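P450 epoxidase (Sorangium cellulosum, PDB 1Q5D) belongs to the cytochrome P450 family and holds an iron protoporphyrin IX (haem) group within a largely helical fold. Local coordinates at residues Phe62-Phe67 and Leu313-Ala318; Pro154-Ser159 and Glu167-Phe172; Leu161-Ala166 and Glu222-Thr227. One frame throughout, in Å; residues are numbered along the deposited sequence.

Interaction 1 stands apart from the other two contacts: its centre is about 39 Å from that of interaction 2, on the opposite side of the chain's centre, and about 40 Å from that of interaction 3. It joins parts of the chain between which both other contacts lie in sequence. Interactions 2 and 3 are neighbours, with centres about 12 Å apart, and they meet directly where Ser-159 O lies 2.7 Å from Val-164 N, probably a hydrogen bond. The haem lies between the two regions. Phe-62, in interaction 1, touches it. The side chain of Met-155 is about 9 Å from the bound haem (HEM). The side chain of Leu-161 is about 5 Å from the bound haem (HEM).

Interaction 1. Residues Phe62-Phe67 and Leu313-Ala318; sequences FRDERF and LEYCGA
Asp-64 OD1, 4.0 Å from Tyr-315 CE1, is gripped by Arg-66 NH2 at 2.7 Å through its syn lone pair and by a water that donates to it and lies very close to Tyr-315 OH. OD2 takes Arg-66 NE on its own syn lone pair and the backbone N of Arg-66 on its anti side, so the guanidinium lies edge-on to the carboxylate in a two-nitrogen salt bridge. With its edge taken up in this way, the guanidinium meets Leu-313 CD1 over one face, 3.6 Å above the plane and offset toward the rim. At the edge of the Tyr-315 ring, Arg-66 NH2 approaches CE1 to 3.5 Å. Phe-67 directs its edge at the face of Tyr-315 in a T-shaped pair, with centroids 5.4 Å apart and planes at 87°, and its CZ also meets Leu-313 CD1 at 3.7 Å. The anti placement of Tyr-315 CG relative to its own N (chi1 -151°) brings the ring out to this point. The arrangement is a type I turn, with an Asx turn at Asp-64, packed on a two-stranded β-hairpin closed by a type I' turn, within the β-rich part of the P450 fold.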
# COMPACT_ATOMS: atom_id res chain seq x y z
N PHE A 62 -12.11 -11.39 5.06
CA PHE A 62 -11.45 -10.39 5.91
C PHE A 62 -11.87 -10.59 7.36
O PHE A 62 -11.07 -10.44 8.29
CB PHE A 62 -11.81 -8.97 5.45
CG PHE A 62 -10.87 -8.39 4.42
CD1 PHE A 62 -9.57 -8.03 4.76
CD2 PHE A 62 -11.29 -8.18 3.11
CE1 PHE A 62 -8.72 -7.48 3.81
CE2 PHE A 62 -10.45 -7.65 2.16
CZ PHE A 62 -9.16 -7.29 2.51
N ARG A 63 -13.14 -10.95 7.56
CA ARG A 63 -13.71 -11.08 8.90
C ARG A 63 -13.98 -12.52 9.32
O ARG A 63 -14.77 -12.77 10.23
CB ARG A 63 -15.01 -10.27 8.97
CG ARG A 63 -14.77 -8.77 9.02
CD ARG A 63 -13.90 -8.33 10.18
NE ARG A 63 -14.69 -7.74 11.26
CZ ARG A 63 -15.33 -6.58 11.17
NH1 ARG A 63 -15.26 -5.86 10.06
NH2 ARG A 63 -16.03 -6.13 12.21
N ASP A 64 -13.31 -13.47 8.67
CA ASP A 64 -13.52 -14.89 8.97
C ASP A 64 -12.33 -15.44 9.75
O ASP A 64 -11.25 -15.65 9.19
CB ASP A 64 -13.70 -15.67 7.67
CG ASP A 64 -14.20 -17.08 7.89
OD1 ASP A 64 -14.98 -17.56 7.04
OD2 ASP A 64 -13.87 -17.79 8.87
N GLU A 65 -12.52 -15.69 11.05
CA GLU A 65 -11.41 -16.08 11.91
C GLU A 65 -10.81 -17.44 11.55
O GLU A 65 -9.74 -17.80 12.04
CB GLU A 65 -11.82 -16.06 13.39
CG GLU A 65 -11.52 -14.73 14.08
CD GLU A 65 -12.71 -13.79 14.05
OE1 GLU A 65 -12.78 -12.87 14.90
OE2 GLU A 65 -13.59 -13.97 13.18
N ARG A 66 -11.49 -18.18 10.68
CA ARG A 66 -10.94 -19.41 10.13
C ARG A 66 -9.71 -19.13 9.26
O ARG A 66 -8.88 -20.01 9.02
CB ARG A 66 -12.00 -20.16 9.32
CG ARG A 66 -13.13 -20.78 10.14
CD ARG A 66 -14.25 -21.40 9.31
NE ARG A 66 -14.81 -20.48 8.32
CZ ARG A 66 -15.69 -20.83 7.40
NH1 ARG A 66 -16.13 -22.08 7.34
NH2 ARG A 66 -16.15 -19.94 6.53
N PHE A 67 -9.59 -17.89 8.77
CA PHE A 67 -8.49 -17.51 7.90
C PHE A 67 -7.49 -16.62 8.63
O PHE A 67 -7.82 -15.51 9.04
CB PHE A 67 -9.02 -16.82 6.65
CG PHE A 67 -9.85 -17.72 5.76
CD1 PHE A 67 -11.22 -17.82 5.94
CD2 PHE A 67 -9.25 -18.46 4.75
CE1 PHE A 67 -11.98 -18.65 5.12
CE2 PHE A 67 -10.00 -19.29 3.94
CZ PHE A 67 -11.37 -19.38 4.12
N LEU A 313 -11.61 -26.85 5.34
CA LEU A 313 -12.96 -26.29 5.18
C LEU A 313 -13.38 -26.28 3.72
O LEU A 313 -12.54 -26.36 2.83
CB LEU A 313 -13.05 -24.88 5.78
CG LEU A 313 -12.22 -23.75 5.17
CD1 LEU A 313 -12.74 -22.40 5.66
CD2 LEU A 313 -10.75 -23.89 5.52
N GLU A 314 -14.69 -26.19 3.49
CA GLU A 314 -15.24 -26.03 2.15
C GLU A 314 -15.65 -24.57 1.97
O GLU A 314 -16.29 -23.98 2.84
CB GLU A 314 -16.46 -26.95 1.94
CG GLU A 314 -16.21 -28.12 1.00
CD GLU A 314 -15.32 -29.19 1.62
OE1 GLU A 314 -14.75 -30.00 0.87
OE2 GLU A 314 -15.19 -29.21 2.86
N TYR A 315 -15.28 -23.99 0.83
CA TYR A 315 -15.54 -22.58 0.59
C TYR A 315 -15.80 -22.31 -0.89
O TYR A 315 -14.93 -22.53 -1.74
CB TYR A 315 -14.37 -21.72 1.10
CG TYR A 315 -14.75 -20.32 1.54
CD1 TYR A 315 -15.01 -20.04 2.88
CD2 TYR A 315 -14.86 -19.29 0.62
CE1 TYR A 315 -15.38 -18.76 3.28
CE2 TYR A 315 -15.22 -18.00 1.01
CZ TYR A 315 -15.48 -17.75 2.35
OH TYR A 315 -15.83 -16.48 2.75
N CYS A 316 -17.01 -21.83 -1.20
CA CYS A 316 -17.39 -21.49 -2.57
C CYS A 316 -17.27 -22.70 -3.50
O CYS A 316 -17.06 -22.55 -4.70
CB CYS A 316 -16.54 -20.32 -3.09
SG CYS A 316 -16.84 -18.72 -2.29
N GLY A 317 -17.40 -23.90 -2.94
CA GLY A 317 -17.37 -25.12 -3.72
C GLY A 317 -15.98 -25.72 -3.83
O GLY A 317 -15.75 -26.62 -4.65
N ALA A 318 -15.05 -25.23 -3.02
CA ALA A 318 -13.69 -25.76 -3.03
C ALA A 318 -13.34 -26.41 -1.70
O ALA A 318 -13.78 -25.95 -0.63
CB ALA A 318 -12.69 -24.66 -3.36
O HOH W 1 -16.44 -15.93 5.12

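Interaction 2. Residues Pro154-Ser159 and Glu167-Phe172; sequences PMRAIS and ECDEKF
Arg-156 bends back to meet the carboxylate of Asp-169 side-on, and nearly every atom of its side chain takes part. CB lies 3.6 Å from Asp-169 OD1, and CG, a little farther off, begins a chain bent at chi2 and chi3 (89° and -56°) that turns the guanidinium back beside the acid. CD returns to 3.6 Å from the same OD1. NE then gives OD1 an almost straight hydrogen bond of 2.7 Å, in the guanidinium plane and onto the syn lone pair. At the tip, NH2 reaches Asp-169 OD2 at 3.0 Å, tilted somewhat from both planes, so that two nitrogens hold the two oxygens side-on with the groups nearly coplanar. NH2 also bonds to Val-164 O, and NH1 forms a salt bridge with Glu-125, which gives the buried guanidinium a second acidic partner.

Ser-159 OG donates to Asp-169 OD2 at 3.0 Å on the anti side, reaching it from the opposite face of the carboxylate plane to Arg-156 NH2. One turn back, Met-155 lays its CG 3.4 Å from the carbonyl oxygen of Asp-169, and its methyl CE presses on Phe-172 CB at 3.5 Å. The salt bridge and the apolar contact thus lie side by side between the two helices, while Phe-172 itself also packs on Leu-208 and Val-212 of helix 195-218. Such a helix-loop-helix corner joins helices 154-161 and 169-182, which by their order in the chain correspond to the E and F helices of the cytochrome P450 fold.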
# COMPACT_ATOMS: atom_id res chain seq x y z
N PRO A 154 5.84 10.39 -0.28
CA PRO A 154 5.51 9.50 0.84
C PRO A 154 6.56 9.29 1.92
O PRO A 154 6.17 9.15 3.08
CB PRO A 154 5.19 8.18 0.15
CG PRO A 154 4.69 8.62 -1.20
CD PRO A 154 5.60 9.75 -1.58
N MET A 155 7.86 9.24 1.60
CA MET A 155 8.80 9.03 2.70
C MET A 155 8.96 10.31 3.49
O MET A 155 9.15 10.28 4.71
CB MET A 155 10.17 8.53 2.23
CG MET A 155 11.06 8.04 3.37
SD MET A 155 10.39 6.62 4.26
CE MET A 155 10.68 7.03 5.95
N ARG A 156 8.89 11.44 2.81
CA ARG A 156 8.98 12.70 3.54
C ARG A 156 7.87 12.73 4.60
O ARG A 156 8.12 13.09 5.75
CB ARG A 156 8.89 13.91 2.61
CG ARG A 156 8.85 15.27 3.36
CD ARG A 156 10.24 15.90 3.64
NE ARG A 156 11.14 15.03 4.40
CZ ARG A 156 11.29 15.06 5.72
NH1 ARG A 156 10.60 15.92 6.46
NH2 ARG A 156 12.15 14.22 6.31
N ALA A 157 6.67 12.31 4.21
CA ALA A 157 5.52 12.30 5.13
C ALA A 157 5.80 11.42 6.35
O ALA A 157 5.63 11.84 7.51
CB ALA A 157 4.27 11.78 4.41
N ILE A 158 6.21 10.18 6.08
CA ILE A 158 6.51 9.26 7.15
C ILE A 158 7.67 9.77 8.03
O ILE A 158 7.61 9.67 9.24
CB ILE A 158 6.83 7.85 6.60
CG1 ILE A 158 5.57 7.24 5.98
CG2 ILE A 158 7.37 6.96 7.69
CD1 ILE A 158 5.78 5.85 5.36
N SER A 159 8.71 10.29 7.39
CA SER A 159 9.87 10.82 8.12
C SER A 159 9.51 12.03 8.99
O SER A 159 10.07 12.21 10.07
CB SER A 159 10.97 11.21 7.15
OG SER A 159 11.72 10.07 6.79
N GLU A 167 17.30 14.48 5.13
CA GLU A 167 18.54 13.91 4.61
C GLU A 167 18.45 12.39 4.47
O GLU A 167 19.04 11.81 3.56
CB GLU A 167 19.71 14.30 5.53
CG GLU A 167 21.08 14.01 4.95
CD GLU A 167 22.16 13.97 6.02
OE1 GLU A 167 23.34 13.76 5.65
OE2 GLU A 167 21.84 14.16 7.22
N CYS A 168 17.72 11.75 5.38
CA CYS A 168 17.59 10.29 5.43
C CYS A 168 16.49 9.72 4.55
O CYS A 168 16.28 8.51 4.49
CB CYS A 168 17.31 9.84 6.86
SG CYS A 168 18.53 10.37 8.08
N ASP A 169 15.78 10.60 3.86
CA ASP A 169 14.59 10.19 3.12
C ASP A 169 14.89 9.14 2.06
O ASP A 169 14.22 8.12 2.00
CB ASP A 169 13.92 11.40 2.49
CG ASP A 169 13.02 12.14 3.47
OD1 ASP A 169 12.35 13.08 3.04
OD2 ASP A 169 12.92 11.84 4.68
N GLU A 170 15.89 9.41 1.23
CA GLU A 170 16.23 8.52 0.12
C GLU A 170 16.62 7.14 0.59
O GLU A 170 16.23 6.14 -0.01
CB GLU A 170 17.33 9.13 -0.75
CG GLU A 170 16.80 10.04 -1.85
CD GLU A 170 15.80 9.33 -2.74
OE1 GLU A 170 16.06 8.17 -3.13
OE2 GLU A 170 14.74 9.93 -3.05
N LYS A 171 17.39 7.07 1.67
CA LYS A 171 17.80 5.78 2.22
C LYS A 171 16.63 5.01 2.82
O LYS A 171 16.54 3.79 2.68
CB LYS A 171 18.90 5.97 3.26
CG LYS A 171 20.26 6.28 2.64
CD LYS A 171 21.41 6.01 3.61
CE LYS A 171 21.71 7.22 4.48
NZ LYS A 171 23.10 7.14 5.07
N PHE A 172 15.73 5.72 3.49
CA PHE A 172 14.56 5.05 4.05
C PHE A 172 13.55 4.61 2.99
O PHE A 172 12.91 3.57 3.15
CB PHE A 172 13.88 5.92 5.12
CG PHE A 172 14.48 5.74 6.48
CD1 PHE A 172 14.82 6.84 7.25
CD2 PHE A 172 14.70 4.48 7.00
CE1 PHE A 172 15.37 6.67 8.50
CE2 PHE A 172 15.25 4.30 8.25
CZ PHE A 172 15.59 5.40 9.00

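Interaction 3. Residues Leu161-Ala166 and Glu222-Thr227; sequences LLKVPA and ENDVLT
The backbone O of Asn-223 lies 3.6 Å from Lys-163 NZ, at a meeting of two helix ends: a Schellman motif at Lys-163 closes helix 154-161, and Asp-224 is the N-cap of helix 225-234, the H helix of the P450 fold by position. Asp-224 is the main polar partner. Its OD1 receives Lys-163 NZ at 3.1 Å through the anti lone pair, in a salt bridge in which the two side chains run past each other in opposite directions. The lysine is extended until chi4 (60°), where the last bond bends NZ toward the acid, and its CG and CD also lie alongside OD1.

Val-225 turns CG2 onto Leu-161 CD1 at 3.7 Å, while its backbone N donates to a water at 3.0 Å that lies close to Leu-161 O. Leu-226 follows the same pattern. Its CG meets Leu-162 CD1 at 4.0 Å, its CD1 lies against Leu-162 O, and its N donates to a second water that lies near Leu-161 O and Asp-224 OD1, with the partners its protons serve left unsettled. The two waters thus sit between the C-terminal end of one helix and N-H groups in the first turn of the other. Arg-216 of helix 195-218 bonds to both sides, with a salt bridge to Asp-224 OD2 and a hydrogen bond to Leu-162 O. Thr-227 completes the cap: its N, at 2.9 Å, and its OG1 both donate to Asp-224 OD2, arriving from opposite faces of the carboxylate plane.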
# COMPACT_ATOMS: atom_id res chain seq x y z
N LEU A 161 6.53 12.38 10.33
CA LEU A 161 5.80 11.78 11.44
C LEU A 161 6.77 11.16 12.46
O LEU A 161 6.49 11.13 13.68
CB LEU A 161 4.83 10.72 10.91
CG LEU A 161 4.08 9.83 11.91
CD1 LEU A 161 2.94 10.60 12.59
CD2 LEU A 161 3.54 8.58 11.22
N LEU A 162 7.89 10.66 11.96
CA LEU A 162 8.91 10.02 12.77
C LEU A 162 9.98 11.01 13.25
O LEU A 162 10.87 10.64 14.01
CB LEU A 162 9.61 8.92 11.96
CG LEU A 162 9.17 7.45 12.07
CD1 LEU A 162 7.78 7.20 12.64
CD2 LEU A 162 9.39 6.73 10.71
N LYS A 163 9.88 12.25 12.79
CA LYS A 163 10.85 13.30 13.08
C LYS A 163 12.26 12.88 12.67
O LYS A 163 13.21 12.97 13.45
CB LYS A 163 10.75 13.75 14.55
CG LYS A 163 9.35 14.30 14.88
CD LYS A 163 9.37 15.21 16.11
CE LYS A 163 8.01 15.86 16.34
NZ LYS A 163 6.92 14.86 16.55
N VAL A 164 12.37 12.41 11.44
CA VAL A 164 13.65 12.06 10.83
C VAL A 164 13.99 13.15 9.83
O VAL A 164 13.12 13.60 9.10
CB VAL A 164 13.57 10.68 10.13
CG1 VAL A 164 14.85 10.36 9.37
CG2 VAL A 164 13.27 9.59 11.13
N PRO A 165 15.24 13.61 9.81
CA PRO A 165 15.68 14.67 8.88
C PRO A 165 15.49 14.30 7.41
O PRO A 165 15.65 13.13 7.05
CB PRO A 165 17.18 14.79 9.18
CG PRO A 165 17.34 14.23 10.57
CD PRO A 165 16.32 13.14 10.70
N ALA A 166 15.16 15.28 6.57
CA ALA A 166 14.94 15.04 5.14
C ALA A 166 16.15 14.39 4.47
O ALA A 166 16.04 13.80 3.39
CB ALA A 166 14.56 16.34 4.43
N GLU A 222 8.03 15.50 23.09
CA GLU A 222 6.62 15.59 23.46
C GLU A 222 5.75 15.40 22.21
O GLU A 222 6.16 15.77 21.11
CB GLU A 222 6.31 16.95 24.09
CG GLU A 222 6.48 17.01 25.60
CD GLU A 222 6.16 18.38 26.17
OE1 GLU A 222 4.98 18.64 26.48
OE2 GLU A 222 7.09 19.21 26.31
N ASN A 223 4.55 14.84 22.40
CA ASN A 223 3.60 14.60 21.31
C ASN A 223 4.31 13.96 20.13
O ASN A 223 4.30 14.48 19.02
CB ASN A 223 2.91 15.89 20.85
CG ASN A 223 2.38 16.72 22.01
OD1 ASN A 223 1.63 16.23 22.85
ND2 ASN A 223 2.78 17.99 22.06
N ASP A 224 4.95 12.82 20.39
CA ASP A 224 5.82 12.21 19.40
C ASP A 224 5.56 10.72 19.35
O ASP A 224 5.53 10.05 20.38
CB ASP A 224 7.28 12.49 19.77
CG ASP A 224 8.26 11.88 18.79
OD1 ASP A 224 8.26 12.31 17.62
OD2 ASP A 224 9.06 10.98 19.10
N VAL A 225 5.34 10.19 18.15
CA VAL A 225 4.91 8.80 18.00
C VAL A 225 5.99 7.85 18.48
O VAL A 225 5.72 6.94 19.30
CB VAL A 225 4.59 8.44 16.52
CG1 VAL A 225 4.32 6.94 16.38
CG2 VAL A 225 3.41 9.23 16.03
N LEU A 226 7.20 8.04 17.98
CA LEU A 226 8.33 7.19 18.38
C LEU A 226 8.60 7.25 19.88
O LEU A 226 8.75 6.22 20.54
CB LEU A 226 9.59 7.55 17.60
CG LEU A 226 9.69 7.03 16.17
CD1 LEU A 226 11.10 7.28 15.62
CD2 LEU A 226 9.33 5.52 16.07
N THR A 227 8.65 8.45 20.44
CA THR A 227 8.82 8.57 21.89
C THR A 227 7.75 7.77 22.62
O THR A 227 8.03 7.05 23.58
CB THR A 227 8.76 10.04 22.33
OG1 THR A 227 9.90 10.74 21.84
CG2 THR A 227 8.88 10.18 23.86
O HOH W 2 8.11 10.40 16.09
O HOH W 3 5.29 12.15 15.82